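PDB 5MP7: ribose-phosphate pyrophosphokinase from Mycobacterium smegmatis, which probably catalyses magnesium-dependent transfer of the pyrophosphoryl group of ATP to the 1-hydroxyl of ribose 5-phosphate, giving the nucleotide precursor PRPP. Local coordinates for residues A[13-21]-A[73-81]; A[158-167]-A[276-284]. All blocks are in the same frame, centred on the assembly; numbering follows the deposited sequence.

Contact 1: residues A[13-21]-A[73-81]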
loop_
_atom_site.group_PDB
_atom_site.type_symbol
_atom_site.label_atom_id
_atom_site.label_comp_id
_atom_site.label_asym_id
_atom_site.label_seq_id
_atom_site.Cartn_x
_atom_site.Cartn_y
_atom_site.Cartn_z
ATOM N N MET A 13 -10.155 65.477 8.177
ATOM C CA MET A 13 -10.513 64.111 7.850
ATOM C C MET A 13 -10.459 63.220 9.064
ATOM O O MET A 13 -9.516 63.205 9.825
ATOM C CB MET A 13 -9.615 63.547 6.770
ATOM C CG MET A 13 -10.016 64.043 5.413
ATOM S SD MET A 13 -8.905 63.438 4.126
ATOM C CE MET A 13 -9.740 61.921 3.657
ATOM N N LEU A 14 -11.489 62.425 9.192
ATOM C CA LEU A 14 -11.689 61.583 10.322
ATOM C C LEU A 14 -11.529 60.142 9.839
ATOM O O LEU A 14 -12.183 59.703 8.915
ATOM C CB LEU A 14 -13.070 61.899 10.895
ATOM C CG LEU A 14 -13.533 61.020 12.061
ATOM C CD1 LEU A 14 -12.735 61.235 13.365
ATOM C CD2 LEU A 14 -15.004 61.313 12.283
ATOM N N PHE A 15 -10.668 59.402 10.505
ATOM C CA PHE A 15 -10.421 58.002 10.223
ATOM C C PHE A 15 -10.786 57.200 11.475
ATOM O O PHE A 15 -10.626 57.682 12.586
ATOM C CB PHE A 15 -8.954 57.802 9.934
ATOM C CG PHE A 15 -8.474 58.623 8.797
ATOM C CD1 PHE A 15 -8.085 59.939 8.971
ATOM C CD2 PHE A 15 -8.441 58.076 7.525
ATOM C CE1 PHE A 15 -7.684 60.686 7.873
ATOM C CE2 PHE A 15 -8.043 58.808 6.438
ATOM C CZ PHE A 15 -7.684 60.112 6.594
ATOM N N ALA A 16 -11.250 55.980 11.299
ATOM C CA ALA A 16 -11.661 55.171 12.422
ATOM C C ALA A 16 -11.261 53.743 12.209
ATOM O O ALA A 16 -11.369 53.212 11.112
ATOM C CB ALA A 16 -13.153 55.259 12.620
ATOM N N GLY A 17 -10.758 53.131 13.268
ATOM C CA GLY A 17 -10.584 51.690 13.283
ATOM C C GLY A 17 -11.894 50.951 13.546
ATOM O O GLY A 17 -12.919 51.558 13.790
ATOM N N ARG A 18 -11.833 49.629 13.468
ATOM C CA ARG A 18 -13.012 48.757 13.542
ATOM C C ARG A 18 -13.464 48.405 14.955
ATOM O O ARG A 18 -14.512 47.822 15.106
ATOM C CB ARG A 18 -12.721 47.440 12.819
ATOM C CG ARG A 18 -12.548 47.581 11.317
ATOM C CD ARG A 18 -12.058 46.261 10.732
ATOM N NE ARG A 18 -10.670 45.986 11.126
ATOM C CZ ARG A 18 -10.066 44.791 11.124
ATOM N NH1 ARG A 18 -10.724 43.702 10.745
ATOM N NH2 ARG A 18 -8.787 44.696 11.490
ATOM N N ALA A 19 -12.693 48.745 15.978
ATOM C CA ALA A 19 -13.005 48.314 17.334
ATOM C C ALA A 19 -14.314 48.882 17.931
ATOM O O ALA A 19 -14.981 48.205 18.699
ATOM C CB ALA A 19 -11.842 48.605 18.279
ATOM N N HIS A 20 -14.680 50.111 17.598
ATOM C CA HIS A 20 -15.782 50.709 18.281
ATOM C C HIS A 20 -16.504 51.598 17.323
ATOM O O HIS A 20 -16.434 52.807 17.421
ATOM C CB HIS A 20 -15.275 51.439 19.505
ATOM C CG HIS A 20 -16.366 51.921 20.410
ATOM N ND1 HIS A 20 -16.127 52.765 21.471
ATOM C CD2 HIS A 20 -17.702 51.737 20.376
ATOM C CE1 HIS A 20 -17.266 53.079 22.048
ATOM N NE2 HIS A 20 -18.240 52.473 21.403
ATOM N N PRO A 21 -17.268 50.981 16.405
ATOM C CA PRO A 21 -17.996 51.702 15.345
ATOM C C PRO A 21 -19.108 52.684 15.806
ATOM O O PRO A 21 -19.301 53.715 15.154
ATOM C CB PRO A 21 -18.555 50.574 14.451
ATOM C CG PRO A 21 -18.441 49.301 15.254
ATOM C CD PRO A 21 -17.397 49.507 16.301
ATOM N N GLN A 73 -4.151 43.973 18.888
ATOM C CA GLN A 73 -4.630 44.080 17.532
ATOM C C GLN A 73 -5.083 45.504 17.179
ATOM O O GLN A 73 -4.793 46.009 16.103
ATOM C CB GLN A 73 -5.802 43.135 17.359
ATOM C CG GLN A 73 -6.347 43.082 15.959
ATOM C CD GLN A 73 -7.666 42.330 15.912
ATOM O OE1 GLN A 73 -7.950 41.518 16.791
ATOM N NE2 GLN A 73 -8.468 42.590 14.875
ATOM N N TRP A 74 -5.792 46.154 18.091
ATOM C CA TRP A 74 -6.333 47.482 17.783
ATOM C C TRP A 74 -5.273 48.549 17.861
ATOM O O TRP A 74 -5.336 49.552 17.152
ATOM C CB TRP A 74 -7.513 47.846 18.673
ATOM C CG TRP A 74 -8.609 46.862 18.674
ATOM C CD1 TRP A 74 -9.102 46.240 19.762
ATOM C CD2 TRP A 74 -9.319 46.345 17.560
ATOM N NE1 TRP A 74 -10.081 45.356 19.406
ATOM C CE2 TRP A 74 -10.248 45.412 18.054
ATOM C CE3 TRP A 74 -9.270 46.581 16.193
ATOM C CZ2 TRP A 74 -11.141 44.718 17.236
ATOM C CZ3 TRP A 74 -10.155 45.871 15.363
ATOM C CH2 TRP A 74 -11.086 44.954 15.901
ATOM N N LEU A 75 -4.308 48.335 18.729
ATOM C CA LEU A 75 -3.145 49.216 18.823
ATOM C C LEU A 75 -2.294 49.158 17.552
ATOM O O LEU A 75 -1.906 50.203 17.021
ATOM C CB LEU A 75 -2.309 48.855 20.062
ATOM C CG LEU A 75 -1.073 49.708 20.262
ATOM C CD1 LEU A 75 -1.405 51.205 20.365
ATOM C CD2 LEU A 75 -0.359 49.190 21.508
ATOM N N MET A 76 -2.027 47.949 17.048
ATOM C CA MET A 76 -1.343 47.800 15.740
ATOM C C MET A 76 -2.142 48.387 14.584
ATOM O O MET A 76 -1.565 49.015 13.739
ATOM C CB MET A 76 -1.042 46.362 15.412
ATOM C CG MET A 76 0.058 45.769 16.285
ATOM S SD MET A 76 1.650 46.627 16.253
ATOM C CE MET A 76 1.881 46.889 14.488
ATOM N N GLU A 77 -3.469 48.251 14.587
ATOM C CA GLU A 77 -4.266 48.845 13.534
ATOM C C GLU A 77 -4.118 50.360 13.507
ATOM O O GLU A 77 -4.003 50.943 12.447
ATOM C CB GLU A 77 -5.746 48.422 13.645
ATOM C CG GLU A 77 -6.640 49.053 12.576
ATOM C CD GLU A 77 -8.050 48.434 12.479
ATOM O OE1 GLU A 77 -8.972 48.817 13.268
ATOM O OE2 GLU A 77 -8.253 47.583 11.567
ATOM N N GLN A 78 -4.149 50.994 14.675
ATOM C CA GLN A 78 -3.957 52.432 14.774
ATOM C C GLN A 78 -2.573 52.857 14.301
ATOM O O GLN A 78 -2.452 53.822 13.553
ATOM C CB GLN A 78 -4.201 52.897 16.207
ATOM C CG GLN A 78 -4.171 54.401 16.369
ATOM C CD GLN A 78 -4.824 54.854 17.647
ATOM O OE1 GLN A 78 -4.622 54.235 18.674
ATOM N NE2 GLN A 78 -5.652 55.883 17.582
ATOM N N LEU A 79 -1.528 52.135 14.710
ATOM C CA LEU A 79 -0.171 52.445 14.242
ATOM C C LEU A 79 -0.019 52.284 12.740
ATOM O O LEU A 79 0.653 53.105 12.117
ATOM C CB LEU A 79 0.883 51.564 14.918
ATOM C CG LEU A 79 1.009 51.734 16.426
ATOM C CD1 LEU A 79 1.860 50.623 16.994
ATOM C CD2 LEU A 79 1.575 53.084 16.781
ATOM N N ILE A 80 -0.637 51.251 12.176
ATOM C CA ILE A 80 -0.600 51.014 10.721
ATOM C C ILE A 80 -1.312 52.145 9.946
ATOM O O ILE A 80 -0.794 52.622 8.964
ATOM C CB ILE A 80 -1.147 49.637 10.377
ATOM C CG1 ILE A 80 -0.114 48.600 10.762
ATOM C CG2 ILE A 80 -1.415 49.466 8.905
ATOM C CD1 ILE A 80 -0.712 47.215 10.977
ATOM N N MET A 81 -2.459 52.600 10.438
ATOM C CA MET A 81 -3.165 53.723 9.841
ATOM C C MET A 81 -2.361 55.005 9.904
ATOM O O MET A 81 -2.371 55.798 8.967
ATOM C CB MET A 81 -4.516 53.960 10.538
ATOM C CG MET A 81 -5.581 52.990 10.069
ATOM S SD MET A 81 -7.104 52.908 11.051
ATOM C CE MET A 81 -7.944 54.346 10.458
#

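Contact 2: residues A[158-167]-A[276-284]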
loop_
_atom_site.group_PDB
_atom_site.type_symbol
_atom_site.label_atom_id
_atom_site.label_comp_id
_atom_site.label_asym_id
_atom_site.label_seq_id
_atom_site.Cartn_x
_atom_site.Cartn_y
_atom_site.Cartn_z
ATOM N N LEU A 158 -19.010 65.733 33.249
ATOM C CA LEU A 158 -20.072 64.934 32.694
ATOM C C LEU A 158 -20.666 63.969 33.738
ATOM O O LEU A 158 -21.889 63.877 33.869
ATOM C CB LEU A 158 -19.560 64.162 31.461
ATOM C CG LEU A 158 -20.462 63.114 30.793
ATOM C CD1 LEU A 158 -21.608 63.779 30.014
ATOM C CD2 LEU A 158 -19.607 62.250 29.872
ATOM N N LEU A 159 -19.819 63.246 34.449
ATOM C CA LEU A 159 -20.288 62.283 35.436
ATOM C C LEU A 159 -20.897 62.955 36.679
ATOM O O LEU A 159 -21.924 62.506 37.151
ATOM C CB LEU A 159 -19.194 61.317 35.828
ATOM C CG LEU A 159 -18.680 60.377 34.718
ATOM C CD1 LEU A 159 -17.260 59.877 35.004
ATOM C CD2 LEU A 159 -19.575 59.174 34.557
ATOM N N THR A 160 -20.307 64.038 37.177
ATOM C CA THR A 160 -20.823 64.713 38.373
ATOM C C THR A 160 -22.040 65.518 38.044
ATOM O O THR A 160 -22.895 65.660 38.876
ATOM C CB THR A 160 -19.773 65.623 39.097
ATOM O OG1 THR A 160 -19.245 66.606 38.210
ATOM C CG2 THR A 160 -18.615 64.773 39.623
ATOM N N GLY A 161 -22.116 66.060 36.838
ATOM C CA GLY A 161 -23.322 66.720 36.357
ATOM C C GLY A 161 -24.522 65.781 36.384
ATOM O O GLY A 161 -25.600 66.155 36.809
ATOM N N TYR A 162 -24.329 64.544 35.958
ATOM C CA TYR A 162 -25.410 63.553 35.967
ATOM C C TYR A 162 -25.783 63.183 37.408
ATOM O O TYR A 162 -26.957 63.110 37.750
ATOM C CB TYR A 162 -25.012 62.329 35.173
ATOM C CG TYR A 162 -25.973 61.186 35.273
ATOM C CD1 TYR A 162 -25.836 60.240 36.272
ATOM C CD2 TYR A 162 -26.993 61.018 34.341
ATOM C CE1 TYR A 162 -26.710 59.172 36.373
ATOM C CE2 TYR A 162 -27.864 59.945 34.422
ATOM C CZ TYR A 162 -27.701 59.033 35.443
ATOM O OH TYR A 162 -28.543 57.973 35.561
ATOM N N ILE A 163 -24.787 62.936 38.239
ATOM C CA ILE A 163 -25.024 62.608 39.645
ATOM C C ILE A 163 -25.682 63.761 40.396
ATOM O O ILE A 163 -26.571 63.530 41.206
ATOM C CB ILE A 163 -23.722 62.188 40.350
ATOM C CG1 ILE A 163 -23.293 60.814 39.827
ATOM C CG2 ILE A 163 -23.891 62.109 41.856
ATOM C CD1 ILE A 163 -21.890 60.423 40.195
ATOM N N GLY A 164 -25.278 64.992 40.111
ATOM C CA GLY A 164 -25.962 66.183 40.625
ATOM C C GLY A 164 -27.422 66.305 40.227
ATOM O O GLY A 164 -28.222 66.629 41.067
ATOM N N GLU A 165 -27.782 66.010 38.965
ATOM C CA GLU A 165 -29.198 66.001 38.490
ATOM C C GLU A 165 -30.079 64.953 39.235
ATOM O O GLU A 165 -31.245 65.220 39.497
ATOM C CB GLU A 165 -29.354 65.701 36.969
ATOM C CG GLU A 165 -28.737 66.629 35.910
ATOM C CD GLU A 165 -28.868 66.113 34.424
ATOM O OE1 GLU A 165 -29.768 65.275 34.094
ATOM O OE2 GLU A 165 -28.079 66.573 33.542
ATOM N N HIS A 166 -29.541 63.784 39.564
ATOM C CA HIS A 166 -30.361 62.719 40.142
ATOM C C HIS A 166 -30.200 62.413 41.615
ATOM O O HIS A 166 -31.036 61.734 42.173
ATOM C CB HIS A 166 -30.155 61.451 39.344
ATOM C CG HIS A 166 -30.457 61.616 37.900
ATOM N ND1 HIS A 166 -31.738 61.788 37.424
ATOM C CD2 HIS A 166 -29.650 61.628 36.820
ATOM C CE1 HIS A 166 -31.708 61.898 36.108
ATOM N NE2 HIS A 166 -30.454 61.789 35.715
ATOM N N TYR A 167 -29.147 62.900 42.245
ATOM C CA TYR A 167 -28.922 62.629 43.658
ATOM C C TYR A 167 -28.618 63.896 44.472
ATOM O O TYR A 167 -28.055 63.796 45.557
ATOM C CB TYR A 167 -27.792 61.610 43.809
ATOM C CG TYR A 167 -28.081 60.288 43.152
ATOM C CD1 TYR A 167 -28.867 59.338 43.781
ATOM C CD2 TYR A 167 -27.595 59.999 41.876
ATOM C CE1 TYR A 167 -29.165 58.140 43.161
ATOM C CE2 TYR A 167 -27.869 58.784 41.255
ATOM C CZ TYR A 167 -28.648 57.852 41.911
ATOM O OH TYR A 167 -28.953 56.635 41.326
ATOM N N ALA A 276 -25.196 47.702 44.585
ATOM C CA ALA A 276 -25.177 49.077 44.101
ATOM C C ALA A 276 -26.447 49.446 43.374
ATOM O O ALA A 276 -26.951 48.694 42.576
ATOM C CB ALA A 276 -23.983 49.309 43.221
ATOM N N ARG A 277 -26.939 50.626 43.669
ATOM C CA ARG A 277 -28.145 51.146 43.083
ATOM C C ARG A 277 -27.925 51.535 41.627
ATOM O O ARG A 277 -28.818 51.411 40.813
ATOM C CB ARG A 277 -28.588 52.375 43.867
ATOM C CG ARG A 277 -30.038 52.689 43.695
ATOM C CD ARG A 277 -30.400 54.119 44.052
ATOM N NE ARG A 277 -31.171 54.659 42.915
ATOM C CZ ARG A 277 -32.084 55.625 42.947
ATOM N NH1 ARG A 277 -32.516 56.172 44.090
ATOM N NH2 ARG A 277 -32.624 56.018 41.795
ATOM N N GLU A 278 -26.760 52.098 41.323
ATOM C CA GLU A 278 -26.454 52.534 39.969
ATOM C C GLU A 278 -24.959 52.379 39.657
ATOM O O GLU A 278 -24.130 52.508 40.553
ATOM C CB GLU A 278 -26.893 53.972 39.758
ATOM C CG GLU A 278 -27.085 54.273 38.290
ATOM C CD GLU A 278 -27.703 55.627 37.988
ATOM O OE1 GLU A 278 -28.126 56.362 38.927
ATOM O OE2 GLU A 278 -27.828 55.936 36.776
ATOM N N VAL A 279 -24.642 52.054 38.402
ATOM C CA VAL A 279 -23.280 52.011 37.915
ATOM C C VAL A 279 -23.235 52.893 36.671
ATOM O O VAL A 279 -23.968 52.661 35.753
ATOM C CB VAL A 279 -22.854 50.611 37.572
ATOM C CG1 VAL A 279 -21.406 50.618 37.123
ATOM C CG2 VAL A 279 -22.999 49.690 38.749
ATOM N N ILE A 280 -22.445 53.950 36.686
ATOM C CA ILE A 280 -22.415 54.929 35.627
ATOM C C ILE A 280 -21.051 54.900 34.966
ATOM O O ILE A 280 -20.027 55.003 35.644
ATOM C CB ILE A 280 -22.639 56.313 36.183
ATOM C CG1 ILE A 280 -23.895 56.317 37.022
ATOM C CG2 ILE A 280 -22.816 57.326 35.055
ATOM C CD1 ILE A 280 -23.989 57.470 37.985
ATOM N N VAL A 281 -21.045 54.705 33.650
ATOM C CA VAL A 281 -19.836 54.672 32.831
ATOM C C VAL A 281 -20.034 55.469 31.561
ATOM O O VAL A 281 -21.143 55.888 31.271
ATOM C CB VAL A 281 -19.383 53.258 32.424
ATOM C CG1 VAL A 281 -19.085 52.423 33.632
ATOM C CG2 VAL A 281 -20.420 52.581 31.587
ATOM N N THR A 282 -18.941 55.773 30.873
ATOM C CA THR A 282 -19.001 56.418 29.565
ATOM C C THR A 282 -18.781 55.360 28.542
ATOM O O THR A 282 -18.444 54.220 28.864
ATOM C CB THR A 282 -17.943 57.536 29.351
ATOM O OG1 THR A 282 -16.631 56.944 29.183
ATOM C CG2 THR A 282 -17.942 58.479 30.513
ATOM N N ASN A 283 -18.888 55.753 27.292
ATOM C CA ASN A 283 -18.667 54.804 26.198
ATOM C C ASN A 283 -17.291 54.936 25.520
ATOM O O ASN A 283 -17.199 54.894 24.295
ATOM C CB ASN A 283 -19.831 54.887 25.182
ATOM C CG ASN A 283 -19.828 56.168 24.396
ATOM O OD1 ASN A 283 -19.372 57.207 24.866
ATOM N ND2 ASN A 283 -20.343 56.109 23.210
ATOM N N THR A 284 -16.238 55.147 26.300
ATOM C CA THR A 284 -14.893 55.200 25.736
ATOM C C THR A 284 -14.544 53.855 25.153
ATOM O O THR A 284 -13.783 53.786 24.226
ATOM C CB THR A 284 -13.825 55.561 26.788
ATOM O OG1 THR A 284 -14.064 54.835 27.990
ATOM C CG2 THR A 284 -13.811 57.062 27.081
#

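Contact 1: residues A[13-21]-A[73-81]
Two nitrogens of R18 converge on a single carboxylate oxygen, OE2 of E77: NE of R18 lies 2.9 Å from OE2 of E77, and NH2 of R18 is just as near. OE2 of E77 lies nearly in the guanidinium plane, and both bonds are somewhat bent, but they meet the oxygen differently. NE takes the syn lone pair, whereas NH2 comes from above the carboxylate plane, the two flat groups being turned 50° apart. The other oxygen is occupied as well, for the backbone N of R18 donates to OE1 of E77 in a nearly straight bond of 3.0 Å, and Q65 NE2 bonds to the same atom. E77 reaches this far because its chain runs out extended with CG anti to the backbone N (chi1 179°), while R18 bends at chi3 and crosses the glutamate at about a right angle. NH2 of R18 also forms a salt bridge with D42, a second acidic partner that should help hold the guanidinium in its orientation.

G17, with no side chain, allows its CA to come within 3.3 Å of OE1 of E77. A19 lays its methyl over one face of the W74 indole, CB standing 3.5 Å from the centroid of the five-membered ring, a CH-pi contact that a side chain this small can make at close range. CZ3 of W74 lies over one face of the R18 guanidinium. Deeper in, M81 bends at chi3 and sets its CE 3.6 Å from CB of F15, joining helix 71-87 to strand 12-16. In this N-terminal, PRTase-like domain, the turn leaving outermost strand 12-16 of the parallel sheet is thus held by charge and by a main-chain N-H at once, and the clustered donors would be expected to favour an ionised E77.

Contact 2: residues A[158-167]-A[276-284]
Two tyrosine hydroxyls share one carboxylate: OH of Y167 donates to OE1 of E278 at 2.6 Å, and OH of Y162 donates to OE2 of E278, modelled at a doubtfully short 2.5 Å. OE1 is approached almost along its C-O axis and lies at the edge of the Y167 ring; OE2 lies at the edge of the Y162 ring, whose plane stands 73° from the carboxylate. E278 runs out extended, CG anti to the backbone N (chi1 -158°), which carries the carboxylate to both tyrosines. The guanidinium of R277 turns one face to CE1 of Y167.

Next along the strand, I280 brings CD1 to 3.6 Å from CE1 of Y162; I280, L159 and I163 form the aliphatic layer between helix segment 158-167 and strand 278-282, which run roughly antiparallel (148°), their axes 9.8 Å apart at closest approach.

Farther out, T297 on the neighbouring strand bonds OE2 of E278, and W188 of helix 182-191 packs against L159 and I163. OG1 of T282 hydrogen-bonds the T259 carbonyl oxygen, its CG2 facing L158. With three hydroxyl partners, E278 would be expected to be stabilised as the anion, giving helix 156-167 a polar attachment to the mixed sheet of the synthetase-associated domain beside the aliphatic one.

The contacts belong to different sheets: contact 1 sets the loop after an outermost strand of the five-stranded parallel sheet, and the strand's end, on a helix; contact 2 sets a helix on an inner strand of the seven-stranded mixed one. Both are partly buried, and each has a glutamate as its polar focus. In contact 1 the acid faces an arginine and a backbone N-H at a turn, close to the predicted ATP-site residue G46 and to a second subunit; in contact 2 it faces hydroxyls, with R277 beside them, at one end of an aliphatic layer that no other chain touches. Although their centres lie 28 Å apart, the segments touch where the loop at H20 comes up to N283, linking the two halves of the chain.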